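PA14 domain-containing protein (Clostridium clariflavum, PDB 6QDI) probably senses plant biomass as the extracellular, sugar-binding part of an RsgI-like membrane anti-sigma factor, using tandem calcium-binding PA14 domains. Local coordinates at residues Y8-N11 against F17-T20; F28-N33 against E43-R48. One frame throughout, in Å; residues are numbered along the deposited sequence.

Both contacts lie in the first PA14 domain; strand 44-53 of interaction 2 pairs with strand 4-9 of interaction 1 in one antiparallel sheet. Interaction 1 lies within that sheet, at the hairpin of strands 4-9 and 17-23, and is carried by backbone hydrogen bonds at a bulge. Interaction 2 instead joins strand 27-31 of the other sheet to strand 44-53, through an aromatic pair and bridging waters. Each runs from buried residues to a more open side: Tyr-8 and Tyr-45 are buried, Lys-18 is partly exposed and Val-32 exposed. The two share a calcium ion, bound by Asp-10 in one and Ser-44 in the other, and Phe-9 N probably hydrogen-bonds Ser-46 O.

Interaction 1 (Y8-N11 against F17-T20); sequences YFDN and FKLT. With CA (calcium ion), chain G.
Tyr-8 faces both Lys-18 and Leu-19 across the antiparallel hairpin of strands 4-9 and 17-23, forming a classic beta bulge in the PA14 beta-sandwich. Tyr-8 N donates to Leu-19 O (2.8 Å), while Tyr-8 O accepts a hydrogen bond from Lys-18 N (2.9 Å) and a weak one from Leu-19 N. The Tyr-8 ring leaves the same sheet face as Leu-19, which presents its carbonyl oxygen to the ring edge; the Tyr-8 hydroxyl hydrogen-bonds Asp-23, farther along strand 17-23. On the reverse face Phe-9 brings CD1 and CE1 against Phe-17, CE1 lying 3.8 Å from Phe-17 CB. Phe-17 CG stands anti to the backbone N (chi1 172°), which carries the ring forward along its own strand, with Leu-19 N 3.6 Å above the ring plane, over its centre. From the bulge, the Lys-18 chain bends at chi2 (-66°) and passes over the Asp-10 carboxylate. Lys-18 CE comes 3.2 Å from Asp-10 OD2, while Lys-18 NZ stays 4.2 Å from it, beyond a salt bridge. Asp-10 OD1 accepts from Arg-40 N and from a calcium-bound water, and the ion itself is bound by Asp-10 O at 2.4 Å.

Interaction 2 (F28-N33 against E43-R48); sequences FFWGVN and ESYSVR. With CA (calcium ion), chain G.
Tyr-45 and Trp-30 are brought together by their first torsions: Tyr-45 CG sits between its backbone N and carbonyl carbon (chi1 56°), sending the phenol across to strand 27-31, while Trp-30 CG lies anti to its carbonyl carbon (chi1 -69°), which turns the indole toward strand 44-53. The Tyr-45 edge is directed at the face of the indole six-membered ring in an offset edge-to-face pair, planes at 86° and centroids 5.7 Å apart. Tyr-45 CE1 comes 3.8 Å from Trp-30 CE3, and Tyr-45 OH 3.4 Å from the same carbon. Farther along strand 44-53, Val-47 CG2 approaches Trp-30 CH2. The pair joins the two sheets of the PA14 beta-sandwich beside the type II' turn from Trp-30 to Asn-33, closed by the hydrogen bond Asn-33 N to Trp-30 O. One water in the plane of the Tyr-45 ring accepts a hydrogen bond from Tyr-45 OH and donates to Gly-31 O and Asn-33 O, tying the ring to this turn. A second water donates to Val-32 O and weakly accepts from Glu-43 N. The Glu-43 carboxylate turns to Gly-115 N, Gln-194 and Lys-190. Next to it, Ser-44 chelates calcium through O at 2.3 Å and OG at 2.5 Å.

Interaction 1 (Y8-N11 against F17-T20)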
loop_
_atom_site.group_PDB
_atom_site.type_symbol
_atom_site.label_atom_id
_atom_site.label_comp_id
_atom_site.label_asym_id
_atom_site.label_seq_id
_atom_site.Cartn_x
_atom_site.Cartn_y
_atom_site.Cartn_z
ATOM N N TYR A 8 2.183 3.970 -7.220
ATOM C CA TYR A 8 2.153 2.555 -6.961
ATOM C C TYR A 8 2.538 2.270 -5.521
ATOM O O TYR A 8 3.596 2.719 -5.043
ATOM C CB TYR A 8 3.148 1.811 -7.930
ATOM C CG TYR A 8 2.664 1.823 -9.372
ATOM C CD1 TYR A 8 2.715 2.980 -10.149
ATOM C CD2 TYR A 8 2.136 0.681 -9.930
ATOM C CE1 TYR A 8 2.228 3.009 -11.438
ATOM C CE2 TYR A 8 1.632 0.680 -11.225
ATOM C CZ TYR A 8 1.668 1.848 -11.970
ATOM O OH TYR A 8 1.165 1.787 -13.264
ATOM N N PHE A 9 1.686 1.480 -4.863
ATOM C CA PHE A 9 1.767 1.207 -3.436
ATOM C C PHE A 9 1.985 -0.271 -3.200
ATOM O O PHE A 9 1.435 -1.126 -3.909
ATOM C CB PHE A 9 0.471 1.647 -2.747
ATOM C CG PHE A 9 0.220 3.134 -2.869
ATOM C CD1 PHE A 9 0.678 4.007 -1.898
ATOM C CD2 PHE A 9 -0.522 3.660 -3.914
ATOM C CE1 PHE A 9 0.455 5.372 -2.010
ATOM C CE2 PHE A 9 -0.741 5.027 -4.022
ATOM C CZ PHE A 9 -0.253 5.857 -3.054
ATOM N N ASP A 10 2.745 -0.580 -2.162
ATOM C CA ASP A 10 3.165 -1.940 -1.866
ATOM C C ASP A 10 2.106 -2.757 -1.143
ATOM O O ASP A 10 2.330 -3.924 -0.908
ATOM C CB ASP A 10 4.455 -1.952 -1.015
ATOM C CG ASP A 10 5.619 -2.748 -1.621
ATOM O OD1 ASP A 10 5.551 -3.244 -2.704
ATOM O OD2 ASP A 10 6.750 -2.705 -1.013
ATOM N N ASN A 11 0.995 -2.154 -0.746
ATOM C CA ASN A 11 -0.079 -2.833 -0.014
ATOM C C ASN A 11 -1.378 -2.789 -0.812
ATOM O O ASN A 11 -1.477 -2.077 -1.823
ATOM C CB ASN A 11 -0.280 -2.134 1.350
ATOM C CG ASN A 11 0.937 -2.272 2.217
ATOM O OD1 ASN A 11 1.567 -3.325 2.255
ATOM N ND2 ASN A 11 1.207 -1.240 2.998
ATOM N N PHE A 17 3.887 3.853 -0.348
ATOM C CA PHE A 17 4.285 4.292 -1.671
ATOM C C PHE A 17 5.671 3.811 -2.047
ATOM O O PHE A 17 6.605 3.944 -1.244
ATOM C CB PHE A 17 4.257 5.827 -1.677
ATOM C CG PHE A 17 4.821 6.425 -2.927
ATOM C CD1 PHE A 17 4.050 6.579 -4.067
ATOM C CD2 PHE A 17 6.124 6.858 -2.959
ATOM C CE1 PHE A 17 4.583 7.158 -5.225
ATOM C CE2 PHE A 17 6.677 7.386 -4.115
ATOM C CZ PHE A 17 5.898 7.568 -5.230
ATOM N N LYS A 18 5.793 3.255 -3.252
ATOM C CA LYS A 18 7.075 2.848 -3.770
ATOM C C LYS A 18 7.520 3.475 -5.082
ATOM O O LYS A 18 8.725 3.464 -5.371
ATOM C CB LYS A 18 7.154 1.332 -3.901
ATOM C CG LYS A 18 6.976 0.580 -2.576
ATOM C CD LYS A 18 8.126 0.828 -1.567
ATOM C CE LYS A 18 7.922 0.116 -0.223
ATOM N NZ LYS A 18 9.006 0.348 0.798
ATOM N N LEU A 19 6.608 4.002 -5.892
ATOM C CA LEU A 19 6.991 4.445 -7.246
ATOM C C LEU A 19 5.923 5.308 -7.823
ATOM O O LEU A 19 4.710 5.004 -7.694
ATOM C CB LEU A 19 7.167 3.250 -8.166
ATOM C CG LEU A 19 7.486 3.517 -9.626
ATOM C CD1 LEU A 19 8.901 4.040 -9.781
ATOM C CD2 LEU A 19 7.279 2.241 -10.422
ATOM N N THR A 20 6.346 6.408 -8.451
ATOM C CA THR A 20 5.448 7.135 -9.329
ATOM C C THR A 20 5.994 7.085 -10.772
ATOM O O THR A 20 7.197 7.068 -10.987
ATOM C CB THR A 20 5.274 8.612 -8.870
ATOM O OG1 THR A 20 4.199 9.207 -9.596
ATOM C CG2 THR A 20 6.547 9.449 -9.039
HETATM CA CA CA G . 2.537 -6.297 -1.182
HETATM O O HOH W 1 3.885 -5.499 -2.970
HETATM O O HOH W 2 1.602 -5.853 1.050
HETATM O O HOH W 3 4.563 -5.746 0.142
#

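Interaction 2 (F28-N33 against E43-R48)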
loop_
_atom_site.group_PDB
_atom_site.type_symbol
_atom_site.label_atom_id
_atom_site.label_comp_id
_atom_site.label_asym_id
_atom_site.label_seq_id
_atom_site.Cartn_x
_atom_site.Cartn_y
_atom_site.Cartn_z
ATOM N N PHE A 28 -3.651 -2.443 -18.323
ATOM C CA PHE A 28 -2.622 -3.248 -17.680
ATOM C C PHE A 28 -3.084 -4.657 -17.434
ATOM O O PHE A 28 -4.213 -4.891 -17.002
ATOM C CB PHE A 28 -2.204 -2.635 -16.340
ATOM C CG PHE A 28 -1.406 -1.396 -16.512
ATOM C CD1 PHE A 28 -0.092 -1.482 -16.868
ATOM C CD2 PHE A 28 -1.951 -0.139 -16.336
ATOM C CE1 PHE A 28 0.682 -0.354 -17.055
ATOM C CE2 PHE A 28 -1.177 1.013 -16.523
ATOM C CZ PHE A 28 0.126 0.897 -16.895
ATOM N N PHE A 29 -2.187 -5.586 -17.699
ATOM C CA PHE A 29 -2.401 -6.953 -17.367
ATOM C C PHE A 29 -1.102 -7.457 -16.759
ATOM O O PHE A 29 -0.086 -7.553 -17.494
ATOM C CB PHE A 29 -2.789 -7.778 -18.601
ATOM C CG PHE A 29 -3.086 -9.198 -18.293
ATOM C CD1 PHE A 29 -2.037 -10.141 -18.049
ATOM C CD2 PHE A 29 -4.377 -9.674 -18.253
ATOM C CE1 PHE A 29 -2.297 -11.453 -17.761
ATOM C CE2 PHE A 29 -4.613 -10.993 -18.001
ATOM C CZ PHE A 29 -3.578 -11.864 -17.736
ATOM N N TRP A 30 -1.095 -7.716 -15.452
ATOM C CA TRP A 30 0.139 -8.005 -14.725
ATOM C C TRP A 30 0.328 -9.482 -14.409
ATOM O O TRP A 30 1.394 -9.876 -13.925
ATOM C CB TRP A 30 0.197 -7.150 -13.458
ATOM C CG TRP A 30 0.395 -5.719 -13.730
ATOM C CD1 TRP A 30 1.435 -5.135 -14.412
ATOM C CD2 TRP A 30 -0.434 -4.636 -13.307
ATOM N NE1 TRP A 30 1.296 -3.783 -14.447
ATOM C CE2 TRP A 30 0.166 -3.445 -13.750
ATOM C CE3 TRP A 30 -1.632 -4.561 -12.599
ATOM C CZ2 TRP A 30 -0.380 -2.185 -13.490
ATOM C CZ3 TRP A 30 -2.176 -3.290 -12.351
ATOM C CH2 TRP A 30 -1.554 -2.150 -12.796
ATOM N N GLY A 31 -0.704 -10.319 -14.651
ATOM C CA GLY A 31 -0.568 -11.712 -14.299
ATOM C C GLY A 31 -0.423 -11.797 -12.806
ATOM O O GLY A 31 -1.023 -11.028 -12.061
ATOM N N VAL A 32 0.440 -12.703 -12.377
ATOM C CA VAL A 32 0.719 -12.841 -10.944
ATOM C C VAL A 32 1.984 -12.113 -10.549
ATOM O O VAL A 32 2.450 -12.284 -9.413
ATOM C CB VAL A 32 0.760 -14.309 -10.449
ATOM C CG1 VAL A 32 -0.629 -14.911 -10.589
ATOM C CG2 VAL A 32 1.786 -15.135 -11.182
ATOM N N ASN A 33 2.567 -11.315 -11.435
ATOM C CA ASN A 33 3.795 -10.580 -11.112
ATOM C C ASN A 33 3.521 -9.145 -10.819
ATOM O O ASN A 33 2.453 -8.640 -11.066
ATOM C CB ASN A 33 4.759 -10.678 -12.253
ATOM C CG ASN A 33 5.323 -12.061 -12.342
ATOM O OD1 ASN A 33 5.660 -12.684 -11.307
ATOM N ND2 ASN A 33 5.372 -12.583 -13.531
ATOM N N GLU A 43 1.907 -10.252 -4.835
ATOM C CA GLU A 43 0.502 -10.307 -5.247
ATOM C C GLU A 43 -0.435 -9.413 -4.458
ATOM O O GLU A 43 -1.644 -9.529 -4.603
ATOM C CB GLU A 43 -0.048 -11.736 -5.355
ATOM C CG GLU A 43 0.870 -12.729 -6.039
ATOM C CD GLU A 43 0.350 -14.128 -6.055
ATOM O OE1 GLU A 43 -0.865 -14.355 -5.802
ATOM O OE2 GLU A 43 1.175 -15.051 -6.317
ATOM N N SER A 44 0.121 -8.492 -3.648
ATOM C CA SER A 44 -0.703 -7.526 -2.897
ATOM C C SER A 44 -0.219 -6.113 -3.179
ATOM O O SER A 44 0.848 -5.717 -2.700
ATOM C CB SER A 44 -0.709 -7.814 -1.418
ATOM O OG SER A 44 0.569 -7.855 -0.858
ATOM N N TYR A 45 -0.947 -5.338 -3.982
ATOM C CA TYR A 45 -0.478 -4.007 -4.358
ATOM C C TYR A 45 -1.659 -3.184 -4.802
ATOM O O TYR A 45 -2.773 -3.693 -4.960
ATOM C CB TYR A 45 0.651 -4.075 -5.439
ATOM C CG TYR A 45 0.259 -4.819 -6.688
ATOM C CD1 TYR A 45 -0.445 -4.182 -7.691
ATOM C CD2 TYR A 45 0.582 -6.164 -6.868
ATOM C CE1 TYR A 45 -0.830 -4.869 -8.863
ATOM C CE2 TYR A 45 0.204 -6.844 -8.017
ATOM C CZ TYR A 45 -0.507 -6.190 -8.993
ATOM O OH TYR A 45 -0.923 -6.839 -10.140
ATOM N N SER A 46 -1.427 -1.889 -4.968
ATOM C CA SER A 46 -2.519 -1.005 -5.349
ATOM C C SER A 46 -1.930 0.192 -6.075
ATOM O O SER A 46 -0.711 0.445 -6.006
ATOM C CB SER A 46 -3.368 -0.615 -4.120
ATOM O OG SER A 46 -2.566 -0.003 -3.101
ATOM N N VAL A 47 -2.774 0.901 -6.813
ATOM C CA VAL A 47 -2.359 2.007 -7.659
ATOM C C VAL A 47 -3.407 3.081 -7.626
ATOM O O VAL A 47 -4.627 2.800 -7.628
ATOM C CB VAL A 47 -2.154 1.540 -9.134
ATOM C CG1 VAL A 47 -1.462 2.633 -9.923
ATOM C CG2 VAL A 47 -1.369 0.245 -9.223
ATOM N N ARG A 48 -2.955 4.345 -7.619
ATOM C CA ARG A 48 -3.833 5.476 -7.857
ATOM C C ARG A 48 -3.329 6.231 -9.081
ATOM O O ARG A 48 -2.166 6.632 -9.142
ATOM C CB ARG A 48 -3.881 6.446 -6.703
ATOM C CG ARG A 48 -4.794 7.631 -6.937
ATOM C CD ARG A 48 -4.790 8.624 -5.802
ATOM N NE ARG A 48 -5.321 8.056 -4.584
ATOM C CZ ARG A 48 -4.637 7.841 -3.464
ATOM N NH1 ARG A 48 -3.350 8.030 -3.389
ATOM N NH2 ARG A 48 -5.287 7.313 -2.407
HETATM CA CA CA G . 2.537 -6.297 -1.182
HETATM O O HOH W 4 -0.005 -9.354 -10.194
HETATM O O HOH W 5 2.919 -9.904 -7.515
HETATM O O HOH W 3 4.563 -5.746 0.142
HETATM O O HOH W 2 1.602 -5.853 1.050
HETATM O O HOH W 1 3.885 -5.499 -2.970
#